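Local coordinates for Cag pathogenicity island protein (Cag10) (Helicobacter pylori 26695, PDB 6IQT), which probably serves as the VirB8-like inner-membrane component of the cag type IV secretion system, through what is probably a periplasmic domain as in VirB8 relatives, at residues A[23-27]-A[28-32]. Numbering follows the deposited sequence.
Sequences QIVNS and EAVVD
The flat carboxamide of Asn26 presents its oxygen end to Val31, with OD1 4.4 Å from CG2, a loose approach of the amide to a methyl. The peptide group joining Ser27 to Glu28 is engaged much more closely through its carbonyl. Ser27 O accepts the backbone N-H of Val31 at 3.0 Å in a nearly straight bond (171° at the hydrogen) lying close to the C=O axis. CG2 of Val31 approaches this oxygen from one side of the peptide plane, 3.4 Å from Ser27 O, so methyl and N-H of one residue both meet this carbonyl.

A second, weak hydrogen bond runs from Val30 N to the hydroxyl oxygen Ser27 OG over 3.3 Å. A chi1 of 69° tucks the hydroxyl into the position flanked by backbone N and carbonyl carbon, which aims it forward along the chain at the N-H of Val30. Val30 CG2 packs 3.5 Å from Ser27 OG and also meets Val25, whose CG1 lies 3.8 Å away; the two valine side chains run roughly perpendicular to each other. The other branch, Val30 CG1, rests 3.5 Å from Val25 O. Phe152, in a loop, touches both valines and extends this apolar patch.

Val31, the buried member of the group, packs against Tyr135 and Phe137 of strand 125-137, while Asp32 forms a salt bridge with Arg96 of strand 84-98. Side-chain and main-chain oxygens of Ser27 thus together receive the N-H groups three and four residues ahead, the pattern of an ST motif. Here it starts helix 30-43, with Ala29 at the N-cap, where the loop 23-27 turns into the helix that packs on the antiparallel sheet of this VirB8-type, NTF2-like domain.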
loop_
_atom_site.group_PDB
_atom_site.type_symbol
_atom_site.label_atom_id
_atom_site.label_comp_id
_atom_site.label_asym_id
_atom_site.label_seq_id
_atom_site.Cartn_x
_atom_site.Cartn_y
_atom_site.Cartn_z
ATOM N N GLN A 23 4.242 25.472 16.719
ATOM C CA GLN A 23 3.754 25.166 15.398
ATOM C C GLN A 23 3.670 23.677 15.179
ATOM O O GLN A 23 3.187 23.239 14.143
ATOM C CB GLN A 23 4.645 25.786 14.334
ATOM C CG GLN A 23 4.098 27.087 13.805
ATOM C CD GLN A 23 5.078 27.782 12.885
ATOM O OE1 GLN A 23 5.264 27.374 11.738
ATOM N NE2 GLN A 23 5.717 28.836 13.381
ATOM N N ILE A 24 4.143 22.887 16.142
ATOM C CA ILE A 24 4.021 21.436 16.065
ATOM C C ILE A 24 3.455 20.938 17.381
ATOM O O ILE A 24 3.971 21.273 18.453
ATOM C CB ILE A 24 5.359 20.734 15.755
ATOM C CG1 ILE A 24 5.881 21.132 14.371
ATOM C CG2 ILE A 24 5.176 19.208 15.803
ATOM C CD1 ILE A 24 7.316 20.708 14.130
ATOM N N VAL A 25 2.374 20.174 17.297
ATOM C CA VAL A 25 1.847 19.413 18.420
ATOM C C VAL A 25 1.932 17.948 18.011
ATOM O O VAL A 25 1.311 17.541 17.019
ATOM C CB VAL A 25 0.404 19.810 18.768
ATOM C CG1 VAL A 25 -0.134 18.913 19.880
ATOM C CG2 VAL A 25 0.352 21.261 19.210
ATOM N N ASN A 26 2.719 17.167 18.748
ATOM C CA ASN A 26 2.998 15.774 18.398
ATOM C C ASN A 26 2.370 14.887 19.471
ATOM O O ASN A 26 2.944 14.693 20.547
ATOM C CB ASN A 26 4.505 15.543 18.274
ATOM C CG ASN A 26 4.851 14.178 17.708
ATOM O OD1 ASN A 26 4.008 13.283 17.627
ATOM N ND2 ASN A 26 6.102 14.020 17.298
ATOM N N SER A 27 1.174 14.379 19.189
ATOM C CA SER A 27 0.464 13.519 20.125
ATOM C C SER A 27 -0.348 12.504 19.339
ATOM O O SER A 27 -0.704 12.734 18.175
ATOM C CB SER A 27 -0.471 14.310 21.042
ATOM O OG SER A 27 -1.559 14.823 20.289
ATOM N N GLU A 28 -0.590 11.358 19.971
ATOM C CA GLU A 28 -1.675 10.475 19.564
ATOM C C GLU A 28 -2.964 11.147 20.000
ATOM O O GLU A 28 -3.292 11.174 21.193
ATOM C CB GLU A 28 -1.576 9.103 20.220
ATOM C CG GLU A 28 -0.281 8.345 20.075
ATOM C CD GLU A 28 -0.276 7.115 20.979
ATOM O OE1 GLU A 28 -1.357 6.784 21.515
ATOM O OE2 GLU A 28 0.784 6.475 21.148
ATOM N N ALA A 29 -3.664 11.690 19.028
ATOM C CA ALA A 29 -4.886 12.473 19.093
ATOM C C ALA A 29 -4.737 13.339 17.857
ATOM O O ALA A 29 -5.541 13.249 16.928
ATOM C CB ALA A 29 -5.060 13.319 20.367
ATOM N N VAL A 30 -3.651 14.120 17.813
ATOM C CA VAL A 30 -3.398 14.971 16.648
ATOM C C VAL A 30 -3.030 14.115 15.440
ATOM O O VAL A 30 -3.525 14.340 14.330
ATOM C CB VAL A 30 -2.303 16.015 16.964
ATOM C CG1 VAL A 30 -1.814 16.682 15.688
ATOM C CG2 VAL A 30 -2.829 17.067 17.921
ATOM N N VAL A 31 -2.166 13.117 15.638
ATOM C CA VAL A 31 -1.800 12.225 14.540
ATOM C C VAL A 31 -3.041 11.529 14.000
ATOM O O VAL A 31 -3.262 11.456 12.782
ATOM C CB VAL A 31 -0.734 11.207 15.003
ATOM C CG1 VAL A 31 -0.633 10.028 14.025
ATOM C CG2 VAL A 31 0.633 11.880 15.125
ATOM N N ASP A 32 -3.873 11.013 14.903
ATOM C CA ASP A 32 -5.040 10.248 14.477
ATOM C C ASP A 32 -6.052 11.132 13.755
ATOM O O ASP A 32 -6.645 10.702 12.760
ATOM C CB ASP A 32 -5.680 9.546 15.683
ATOM C CG ASP A 32 -4.791 8.410 16.251
ATOM O OD1 ASP A 32 -3.703 8.133 15.712
ATOM O OD2 ASP A 32 -5.191 7.774 17.241
#